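Mitotic checkpoint control protein kinase BUB1 (Drosophila melanogaster, PDB 6JKK) is, through the kinase domain held here, a mitotic checkpoint kinase that phosphorylates CENP-E, enabling lateral kinetochore association to give way to end-on capture of spindle microtubules. Local coordinates at residues D155-H161 / Y327-I332; H180-K184 / L247-L252; L190-A196 / I332-N336; T274-P278 / F295-N300. One frame throughout, in Å; residues are numbered along the deposited sequence.

Contact 1: D155-H161 / Y327-I332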
# COMPACT_ATOMS: atom_id res chain seq x y z
N ASP A 155 14.08 15.06 -1.20
CA ASP A 155 15.50 14.80 -1.43
C ASP A 155 15.72 13.39 -1.96
O ASP A 155 15.12 12.44 -1.47
CB ASP A 155 16.30 15.00 -0.15
CG ASP A 155 17.78 14.76 -0.35
OD1 ASP A 155 18.51 15.74 -0.60
OD2 ASP A 155 18.20 13.60 -0.24
N GLU A 156 16.58 13.28 -2.98
CA GLU A 156 16.81 12.01 -3.66
C GLU A 156 17.17 10.88 -2.70
O GLU A 156 16.69 9.76 -2.84
CB GLU A 156 17.92 12.17 -4.70
CG GLU A 156 18.09 10.95 -5.60
CD GLU A 156 19.41 10.92 -6.32
OE1 GLU A 156 20.21 11.86 -6.14
OE2 GLU A 156 19.65 9.95 -7.07
N TYR A 157 18.01 11.19 -1.71
CA TYR A 157 18.47 10.16 -0.79
C TYR A 157 17.39 9.76 0.22
O TYR A 157 17.30 8.58 0.60
CB TYR A 157 19.79 10.58 -0.12
CG TYR A 157 20.94 10.47 -1.09
CD1 TYR A 157 21.20 11.49 -2.01
CD2 TYR A 157 21.75 9.35 -1.11
CE1 TYR A 157 22.25 11.39 -2.91
CE2 TYR A 157 22.80 9.24 -2.01
CZ TYR A 157 23.04 10.25 -2.90
OH TYR A 157 24.09 10.13 -3.79
N VAL A 158 16.56 10.71 0.62
CA VAL A 158 15.37 10.37 1.41
C VAL A 158 14.47 9.43 0.60
O VAL A 158 13.93 8.45 1.14
CB VAL A 158 14.60 11.62 1.87
CG1 VAL A 158 13.29 11.22 2.53
CG2 VAL A 158 15.43 12.41 2.86
N VAL A 159 14.33 9.70 -0.70
CA VAL A 159 13.52 8.82 -1.55
C VAL A 159 14.15 7.42 -1.65
O VAL A 159 13.43 6.42 -1.61
CB VAL A 159 13.27 9.42 -2.96
CG1 VAL A 159 12.43 8.47 -3.81
CG2 VAL A 159 12.56 10.78 -2.85
N MET A 160 15.47 7.35 -1.75
CA MET A 160 16.14 6.05 -1.77
C MET A 160 15.83 5.25 -0.51
O MET A 160 15.59 4.04 -0.56
CB MET A 160 17.65 6.20 -1.88
CG MET A 160 18.13 6.88 -3.12
SD MET A 160 19.92 6.80 -3.11
CE MET A 160 20.26 8.12 -4.27
N HIS A 161 15.85 5.94 0.63
CA HIS A 161 15.59 5.29 1.92
C HIS A 161 14.16 4.75 1.99
O HIS A 161 13.93 3.60 2.41
CB HIS A 161 15.83 6.28 3.07
CG HIS A 161 16.03 5.64 4.41
ND1 HIS A 161 15.01 5.01 5.09
CD2 HIS A 161 17.12 5.56 5.20
CE1 HIS A 161 15.47 4.55 6.24
NE2 HIS A 161 16.75 4.87 6.33
N TYR A 327 25.80 13.15 4.47
CA TYR A 327 24.72 13.88 3.80
C TYR A 327 23.35 13.28 4.10
O TYR A 327 22.38 14.01 4.33
CB TYR A 327 24.92 13.90 2.29
CG TYR A 327 23.80 14.62 1.56
CD1 TYR A 327 23.82 16.01 1.44
CD2 TYR A 327 22.72 13.92 1.04
CE1 TYR A 327 22.80 16.68 0.79
CE2 TYR A 327 21.69 14.58 0.39
CZ TYR A 327 21.74 15.96 0.27
OH TYR A 327 20.73 16.63 -0.37
N VAL A 328 23.27 11.95 4.06
CA VAL A 328 22.01 11.24 4.24
C VAL A 328 21.45 11.47 5.64
O VAL A 328 20.25 11.69 5.81
CB VAL A 328 22.19 9.73 3.96
CG1 VAL A 328 20.96 8.94 4.40
CG2 VAL A 328 22.46 9.50 2.49
N ALA A 329 22.32 11.45 6.65
CA ALA A 329 21.90 11.70 8.02
C ALA A 329 21.35 13.12 8.15
O ALA A 329 20.34 13.33 8.83
CB ALA A 329 23.05 11.47 8.98
N GLU A 330 22.00 14.07 7.50
CA GLU A 330 21.53 15.46 7.47
C GLU A 330 20.18 15.57 6.76
O GLU A 330 19.25 16.22 7.26
CB GLU A 330 22.53 16.36 6.75
CG GLU A 330 23.85 16.55 7.47
CD GLU A 330 24.88 17.25 6.60
OE1 GLU A 330 24.50 17.73 5.51
OE2 GLU A 330 26.06 17.32 7.00
N ALA A 331 20.07 14.95 5.59
CA ALA A 331 18.82 14.99 4.82
C ALA A 331 17.66 14.36 5.59
O ALA A 331 16.54 14.88 5.57
CB ALA A 331 19.01 14.30 3.48
N ILE A 332 17.92 13.24 6.26
CA ILE A 332 16.90 12.57 7.06
C ILE A 332 16.50 13.46 8.24
O ILE A 332 15.32 13.60 8.56
CB ILE A 332 17.39 11.20 7.59
CG1 ILE A 332 17.50 10.19 6.45
CG2 ILE A 332 16.45 10.66 8.67
CD1 ILE A 332 17.95 8.82 6.90

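Contact 2: H180-K184 / L247-L252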
# COMPACT_ATOMS: atom_id res chain seq x y z
N HIS A 180 -1.19 -6.77 -3.52
CA HIS A 180 -1.97 -5.66 -2.97
C HIS A 180 -2.96 -5.15 -4.02
O HIS A 180 -4.13 -4.90 -3.72
CB HIS A 180 -1.06 -4.53 -2.49
CG HIS A 180 -1.80 -3.36 -1.93
ND1 HIS A 180 -2.40 -2.41 -2.74
CD2 HIS A 180 -2.06 -3.00 -0.66
CE1 HIS A 180 -3.00 -1.51 -1.98
NE2 HIS A 180 -2.81 -1.84 -0.71
N ALA A 181 -2.45 -5.00 -5.24
CA ALA A 181 -3.25 -4.69 -6.44
C ALA A 181 -3.73 -3.24 -6.58
O ALA A 181 -4.36 -2.89 -7.58
CB ALA A 181 -4.42 -5.69 -6.60
N ASP A 182 -3.42 -2.38 -5.61
CA ASP A 182 -3.72 -0.96 -5.75
C ASP A 182 -2.63 -0.13 -5.09
O ASP A 182 -2.90 0.81 -4.34
CB ASP A 182 -5.10 -0.64 -5.13
CG ASP A 182 -5.64 0.72 -5.57
OD1 ASP A 182 -5.24 1.23 -6.64
OD2 ASP A 182 -6.49 1.27 -4.84
N ILE A 183 -1.37 -0.48 -5.36
CA ILE A 183 -0.25 0.25 -4.76
C ILE A 183 -0.11 1.64 -5.37
O ILE A 183 0.07 1.78 -6.58
CB ILE A 183 1.08 -0.52 -4.87
CG1 ILE A 183 0.99 -1.82 -4.06
CG2 ILE A 183 2.23 0.35 -4.36
CD1 ILE A 183 2.32 -2.51 -3.86
N LYS A 184 -0.19 2.65 -4.51
CA LYS A 184 -0.03 4.04 -4.95
C LYS A 184 0.42 4.85 -3.73
O LYS A 184 0.39 4.33 -2.62
CB LYS A 184 -1.33 4.55 -5.57
CG LYS A 184 -2.49 4.60 -4.62
CD LYS A 184 -3.79 4.64 -5.41
CE LYS A 184 -4.98 4.65 -4.48
NZ LYS A 184 -6.23 4.31 -5.22
N LEU A 247 1.84 -6.33 -11.28
CA LEU A 247 0.91 -5.23 -11.04
C LEU A 247 1.36 -4.37 -9.85
O LEU A 247 1.27 -3.14 -9.89
CB LEU A 247 -0.51 -5.76 -10.80
CG LEU A 247 -1.62 -4.71 -10.64
CD1 LEU A 247 -1.73 -3.86 -11.90
CD2 LEU A 247 -2.96 -5.35 -10.31
N ASP A 248 1.83 -5.03 -8.80
CA ASP A 248 2.34 -4.34 -7.62
C ASP A 248 3.67 -3.66 -7.92
O ASP A 248 3.92 -2.55 -7.45
CB ASP A 248 2.52 -5.33 -6.47
CG ASP A 248 1.26 -5.53 -5.68
OD1 ASP A 248 0.23 -4.91 -6.04
OD2 ASP A 248 1.29 -6.31 -4.71
N LEU A 249 4.51 -4.33 -8.70
CA LEU A 249 5.85 -3.81 -9.00
C LEU A 249 5.73 -2.57 -9.88
O LEU A 249 6.52 -1.63 -9.77
CB LEU A 249 6.71 -4.90 -9.65
CG LEU A 249 6.86 -6.17 -8.81
CD1 LEU A 249 7.83 -7.15 -9.43
CD2 LEU A 249 7.28 -5.85 -7.38
N TYR A 250 4.70 -2.55 -10.72
CA TYR A 250 4.36 -1.35 -11.49
C TYR A 250 3.94 -0.24 -10.54
O TYR A 250 4.40 0.90 -10.66
CB TYR A 250 3.25 -1.67 -12.49
CG TYR A 250 2.76 -0.47 -13.29
CD1 TYR A 250 3.39 -0.09 -14.46
CD2 TYR A 250 1.66 0.26 -12.86
CE1 TYR A 250 2.95 0.99 -15.19
CE2 TYR A 250 1.21 1.34 -13.58
CZ TYR A 250 1.85 1.71 -14.74
OH TYR A 250 1.40 2.79 -15.46
N GLY A 251 3.07 -0.57 -9.58
CA GLY A 251 2.61 0.40 -8.60
C GLY A 251 3.75 0.98 -7.78
O GLY A 251 3.78 2.20 -7.50
N LEU A 252 4.70 0.12 -7.42
CA LEU A 252 5.90 0.51 -6.69
C LEU A 252 6.67 1.61 -7.42
O LEU A 252 7.05 2.62 -6.82
CB LEU A 252 6.81 -0.69 -6.49
CG LEU A 252 7.10 -1.18 -5.07
CD1 LEU A 252 8.20 -2.23 -5.09
CD2 LEU A 252 7.47 -0.03 -4.15
O HOH W 1 -0.75 -2.50 -7.14

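Contact 3: L190-A196 / I332-N336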
# COMPACT_ATOMS: atom_id res chain seq x y z
N LEU A 190 3.12 6.96 6.61
CA LEU A 190 4.33 7.12 7.42
C LEU A 190 3.90 7.11 8.87
O LEU A 190 3.18 8.00 9.33
CB LEU A 190 5.04 8.44 7.09
CG LEU A 190 6.34 8.74 7.84
CD1 LEU A 190 7.39 7.71 7.50
CD2 LEU A 190 6.86 10.11 7.48
N MET A 191 4.34 6.09 9.60
CA MET A 191 3.84 5.84 10.95
C MET A 191 4.71 6.53 12.00
O MET A 191 4.24 6.85 13.09
CB MET A 191 3.79 4.34 11.23
CG MET A 191 2.96 3.57 10.23
SD MET A 191 1.29 4.25 10.12
CE MET A 191 0.61 3.72 11.69
N LYS A 192 5.97 6.75 11.65
CA LYS A 192 6.92 7.37 12.56
C LYS A 192 8.07 7.97 11.75
O LYS A 192 8.22 7.65 10.57
CB LYS A 192 7.42 6.34 13.59
CG LYS A 192 8.10 5.11 13.01
CD LYS A 192 8.58 4.22 14.16
CE LYS A 192 9.17 2.91 13.67
NZ LYS A 192 10.27 3.11 12.70
N PRO A 193 8.89 8.84 12.38
CA PRO A 193 10.01 9.42 11.62
C PRO A 193 10.97 8.34 11.13
O PRO A 193 10.92 7.22 11.61
CB PRO A 193 10.69 10.33 12.65
CG PRO A 193 9.60 10.66 13.64
CD PRO A 193 8.77 9.43 13.73
N ILE A 194 11.83 8.67 10.16
CA ILE A 194 12.82 7.72 9.64
C ILE A 194 14.03 7.63 10.57
O ILE A 194 14.40 8.63 11.17
CB ILE A 194 13.29 8.15 8.23
CG1 ILE A 194 12.20 7.94 7.19
CG2 ILE A 194 14.48 7.35 7.77
CD1 ILE A 194 11.24 9.06 7.12
N CYS A 195 14.61 6.44 10.72
CA CYS A 195 15.94 6.29 11.33
C CYS A 195 16.98 6.17 10.23
O CYS A 195 16.69 5.69 9.13
CB CYS A 195 16.04 5.06 12.23
SG CYS A 195 14.48 4.29 12.66
N ALA A 196 18.21 6.58 10.52
CA ALA A 196 19.30 6.50 9.56
C ALA A 196 19.58 5.08 9.03
O ALA A 196 20.18 4.91 7.97
CB ALA A 196 20.56 7.10 10.15
N ILE A 332 17.92 13.24 6.26
CA ILE A 332 16.90 12.57 7.06
C ILE A 332 16.50 13.46 8.24
O ILE A 332 15.32 13.60 8.56
CB ILE A 332 17.39 11.20 7.59
CG1 ILE A 332 17.50 10.19 6.45
CG2 ILE A 332 16.45 10.66 8.67
CD1 ILE A 332 17.95 8.82 6.90
N SER A 333 17.51 14.07 8.86
CA SER A 333 17.28 14.99 9.97
C SER A 333 16.37 16.14 9.54
O SER A 333 15.39 16.47 10.21
CB SER A 333 18.62 15.54 10.48
OG SER A 333 18.44 16.39 11.59
N LYS A 334 16.68 16.73 8.39
CA LYS A 334 15.89 17.83 7.85
C LYS A 334 14.48 17.40 7.48
O LYS A 334 13.52 18.15 7.69
CB LYS A 334 16.60 18.44 6.63
CG LYS A 334 17.89 19.17 6.96
CD LYS A 334 18.54 19.76 5.72
CE LYS A 334 18.99 18.68 4.73
NZ LYS A 334 19.79 19.25 3.61
N PHE A 335 14.35 16.19 6.94
CA PHE A 335 13.06 15.62 6.60
C PHE A 335 12.20 15.42 7.84
O PHE A 335 11.02 15.80 7.87
CB PHE A 335 13.25 14.28 5.87
CG PHE A 335 11.97 13.56 5.56
CD1 PHE A 335 11.30 13.80 4.37
CD2 PHE A 335 11.44 12.63 6.45
CE1 PHE A 335 10.13 13.12 4.07
CE2 PHE A 335 10.26 11.98 6.16
CZ PHE A 335 9.61 12.21 4.96
N ASN A 336 12.79 14.81 8.87
CA ASN A 336 12.07 14.56 10.12
C ASN A 336 11.61 15.85 10.78
O ASN A 336 10.51 15.93 11.35
CB ASN A 336 12.92 13.72 11.08
CG ASN A 336 12.95 12.25 10.71
OD1 ASN A 336 12.11 11.77 9.95
ND2 ASN A 336 13.92 11.51 11.27

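Contact 4: T274-P278 / F295-N300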
# COMPACT_ATOMS: atom_id res chain seq x y z
N THR A 274 11.78 -1.82 -27.16
CA THR A 274 10.47 -2.31 -26.72
C THR A 274 10.40 -2.21 -25.20
O THR A 274 9.48 -2.74 -24.57
CB THR A 274 10.25 -3.76 -27.16
OG1 THR A 274 11.35 -4.57 -26.73
CG2 THR A 274 10.12 -3.85 -28.67
N ILE A 275 11.39 -1.53 -24.63
CA ILE A 275 11.51 -1.38 -23.19
C ILE A 275 10.69 -0.20 -22.68
O ILE A 275 10.77 0.91 -23.23
CB ILE A 275 13.00 -1.18 -22.79
CG1 ILE A 275 13.80 -2.46 -23.09
CG2 ILE A 275 13.13 -0.79 -21.33
CD1 ILE A 275 13.34 -3.67 -22.30
N TRP A 276 9.89 -0.43 -21.64
CA TRP A 276 9.07 0.61 -21.06
C TRP A 276 9.79 1.33 -19.92
O TRP A 276 10.36 0.71 -19.03
CB TRP A 276 7.75 0.01 -20.56
CG TRP A 276 6.90 -0.56 -21.66
CD1 TRP A 276 7.05 -1.78 -22.26
CD2 TRP A 276 5.78 0.06 -22.29
NE1 TRP A 276 6.08 -1.95 -23.23
CE2 TRP A 276 5.29 -0.83 -23.26
CE3 TRP A 276 5.14 1.29 -22.14
CZ2 TRP A 276 4.19 -0.53 -24.07
CZ3 TRP A 276 4.05 1.59 -22.93
CH2 TRP A 276 3.58 0.68 -23.89
N MET A 277 9.76 2.66 -19.97
CA MET A 277 10.36 3.49 -18.92
C MET A 277 9.44 4.69 -18.70
O MET A 277 8.61 5.01 -19.56
CB MET A 277 11.75 3.97 -19.35
CG MET A 277 12.79 2.87 -19.47
SD MET A 277 13.13 2.09 -17.88
CE MET A 277 14.31 3.26 -17.21
N PRO A 278 9.57 5.34 -17.54
CA PRO A 278 8.81 6.59 -17.36
C PRO A 278 9.21 7.61 -18.42
O PRO A 278 10.35 7.60 -18.89
CB PRO A 278 9.26 7.07 -15.98
CG PRO A 278 9.64 5.81 -15.25
CD PRO A 278 10.28 4.95 -16.31
N PHE A 295 13.91 1.18 -12.19
CA PHE A 295 12.70 1.38 -12.99
C PHE A 295 12.58 0.31 -14.08
O PHE A 295 11.52 -0.28 -14.28
CB PHE A 295 12.68 2.78 -13.61
CG PHE A 295 12.60 3.91 -12.60
CD1 PHE A 295 12.35 3.65 -11.26
CD2 PHE A 295 12.78 5.22 -13.02
CE1 PHE A 295 12.28 4.69 -10.34
CE2 PHE A 295 12.72 6.27 -12.11
CZ PHE A 295 12.46 6.00 -10.77
N ARG A 296 13.68 0.06 -14.79
CA ARG A 296 13.67 -0.90 -15.89
C ARG A 296 13.38 -2.32 -15.41
O ARG A 296 12.62 -3.05 -16.04
CB ARG A 296 15.00 -0.87 -16.65
CG ARG A 296 14.97 -1.68 -17.94
CD ARG A 296 16.31 -1.65 -18.68
NE ARG A 296 17.20 -0.59 -18.21
CZ ARG A 296 18.21 -0.79 -17.36
NH1 ARG A 296 18.46 -2.00 -16.89
NH2 ARG A 296 18.97 0.23 -16.99
N THR A 297 13.98 -2.68 -14.28
CA THR A 297 13.83 -4.02 -13.73
C THR A 297 12.40 -4.27 -13.25
O THR A 297 11.84 -5.36 -13.43
CB THR A 297 14.80 -4.23 -12.56
OG1 THR A 297 16.14 -4.09 -13.04
CG2 THR A 297 14.64 -5.61 -11.96
N LEU A 298 11.81 -3.26 -12.62
CA LEU A 298 10.48 -3.41 -12.05
C LEU A 298 9.37 -3.27 -13.10
O LEU A 298 8.28 -3.80 -12.92
CB LEU A 298 10.26 -2.41 -10.91
CG LEU A 298 11.04 -2.63 -9.61
CD1 LEU A 298 10.92 -1.41 -8.70
CD2 LEU A 298 10.54 -3.87 -8.89
N LEU A 299 9.66 -2.57 -14.20
CA LEU A 299 8.66 -2.36 -15.25
C LEU A 299 8.70 -3.42 -16.34
O LEU A 299 7.70 -3.66 -17.02
CB LEU A 299 8.84 -0.98 -15.90
CG LEU A 299 8.42 0.24 -15.09
CD1 LEU A 299 8.74 1.52 -15.84
CD2 LEU A 299 6.94 0.16 -14.80
N ASN A 300 9.86 -4.03 -16.54
CA ASN A 300 10.03 -4.94 -17.66
C ASN A 300 10.37 -6.34 -17.20
O ASN A 300 11.54 -6.69 -17.04
CB ASN A 300 11.11 -4.40 -18.60
CG ASN A 300 10.76 -3.03 -19.16
OD1 ASN A 300 10.15 -2.92 -20.23
ND2 ASN A 300 11.13 -1.98 -18.44

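Contact 1: D155-H161 / Y327-I332
Y327 meets D155 at the start of helix 156-175, its hydroxyl OH giving a hydrogen bond to D155 OD1 over a very short 2.4 Å, a value to treat as doubtful. The ring reaches there because CG stands anti to the backbone N (chi1 179°), and OD1 arrives at the ring's edge. OD2 turns back on its own helix: it accepts from Y157 N at 2.8 Å, from above the carboxylate plane, and only weakly from V158 N. This polar end is the side nearer solvent, D155 and Y327 both being partly exposed.

Further in, the packing is tight and buried. The edge of Y327 is turned toward the face of Y157 in an offset edge-to-face pair, planes at 72°, while M160 CE sits over the centre of one Y157 face. V328 CG2 crosses to Y157 CD2 at 3.7 Å. V158 CG2 lies 4.1 Å from A331 CB, and I332 CD1 touches H161 CD2 at 3.8 Å. The polar ends of Y157 and H161 bond elsewhere, to K324 and Q165.

The N-capped first turns, 156-161, are crossed at 87° by residues 327-332 of the C-terminal helix, within the mainly helical C-lobe of a protein kinase fold.

Contact 2: H180-K184 / L247-L252
D248 holds the loop 180-184 by hydrogen bonds to its carboxylate. OD2 takes H180 N at 2.8 Å and OD1 takes A181 N at 2.8 Å, each on the syn lone pair, so two successive amides sit across the mouth of one carboxylate. The chain turns just after these amides, at A181 (phi 77°). H174 NE2 also bonds to OD2, and a water gives a bond to OD1 at 2.8 Å; that same water accepts from I183 N. The buried carboxylate is thus held by four bonds. Within the loop, H180 ND1 accepts from D182 N at 3.0 Å while its NE2 bonds to I206 O.

The one charge pair is internal to the loop: K184 NZ meets D182 OD2 at 3.1 Å, on the syn side but tilted from the carboxylate plane. D182 holds the aspartate position of the kinase catalytic-loop HRD motif, which reads His-Ala-Asp here, and its side chain lies about 8 Å from that of K85, the predicted ATP-binding lysine.

Apolar contacts close the rest. I183 CD1 lies across D248, 3.7 Å from CG, and its CG2 runs over the backbone from G251 to L252. G251 leaves room for I183 O, 3.5 Å from its CA, where any CB would clash. A181 CB touches L247 CD2.

The loop, running between strands 178-179 and 188-190, lies against helix 246-261, while helix 156-175 packs on both through V170 beside I183 and M166 beside L252.

Contact 3: L190-A196 / I332-N336
I194 and N336 face each other because of how each side chain is turned: N336 CG lies anti to its carbonyl carbon (chi1 -78°), sending the amide across to the I194 backbone, while I194 bends at chi2 (84°) and swings CD1 toward F335. The amide then grips one residue at two points. N336 ND2 gives a nearly straight bond (163°) to I194 O at 2.9 Å, lying on a lone pair and in the carbonyl plane. N336 OD1 accepts from I194 N at 3.1 Å, the donor tilted somewhat out of the plane of that side-chain carbonyl. Using both ends of the amide fixes its rotation and satisfies the N-H and C=O of a buried residue. P193 CB crowds in beside it, 3.4 Å from OD1. With an alanine at N336, both polar atoms of the I194 backbone would probably lose their mates, and P193 would be left facing a gap.

I194 CD1 comes to 3.2 Å from F335 CE2, unusually short and doubtful, and L190 CD2 arrives at the edge of the same ring, 4.1 Å from CE2. Alongside, I194 CG2 crosses the I332 side chain at about a right angle, 3.9 Å from CD1, and the end of I332 also reaches A196 CA at 3.8 Å. V142 and V146 of helix 139-150 and V158 of helix 156-175 pack on F335 too.

A C-terminal helix is here pinned by a bidentate asparagine to the backbone of the loop joining strands 188-190 and 203-205, the pair that follows the catalytic loop in the C-lobe of the protein kinase fold.

Contact 4: T274-P278 / F295-N300
W276 meets the N300 amide at its ring edge: N300 OD1 lies in the indole plane, 3.9 Å from CD1, and the ring and amide planes are 29° apart. The F295 ring is approached obliquely by P278, whose CG lies 3.9 Å from CD2. The amide of N300 is itself held in place by three hydrogen bonds. OD1 accepts from W276 N at 2.9 Å, in the carbonyl plane and on a lone pair. ND2 gives a nearly straight bond to W276 O, also 2.9 Å, and a second to R296 O at 3.0 Å, both acceptors close to the amide plane. R296 O takes N300 N as well, so backbone and side chain of N300 both bond to the last turn.

Strand 276-278 belongs to a two-stranded antiparallel sheet with 267-269 in the C-lobe of the kinase domain, and the segment 295-299 runs at 127° to strand 276-278. Putting a leucine at N300 would probably leave W276 N and O without their partners and free the end of the helix to shift from the strand.

Along the helix, M277, bent at chi2 and chi3, brings SD to 3.6 Å from R296 CA and CE against F295 CB. L299 CD1 touches both W276 O and P278 CD, 3.8 Å from the latter. At the more exposed border, I275 CG2 meets the aliphatic CG of R296, 4.0 Å away.

How the contacts relate
All four contacts lie in the C-lobe. Contacts 1 and 3 form one patch, centres 9 Å apart: they share I332 and helix 325-339, and H161 of contact 1 packs on I194 and C195 of contact 3. Contacts 2 and 4 make a second pair, centres 14 Å apart, joined where Y250 packs on L299. The pairs do not touch, but helix 156-175 runs from contact 1, near its start, to the back of contact 2. Along the chain, 190-196 falls between the segments of contact 2, so contact 3 crosses contacts 1 and 2, while contact 4 lies within the spans of contacts 1 and 3. The C-terminal helix returns last, tying the lobe's end to its earlier parts.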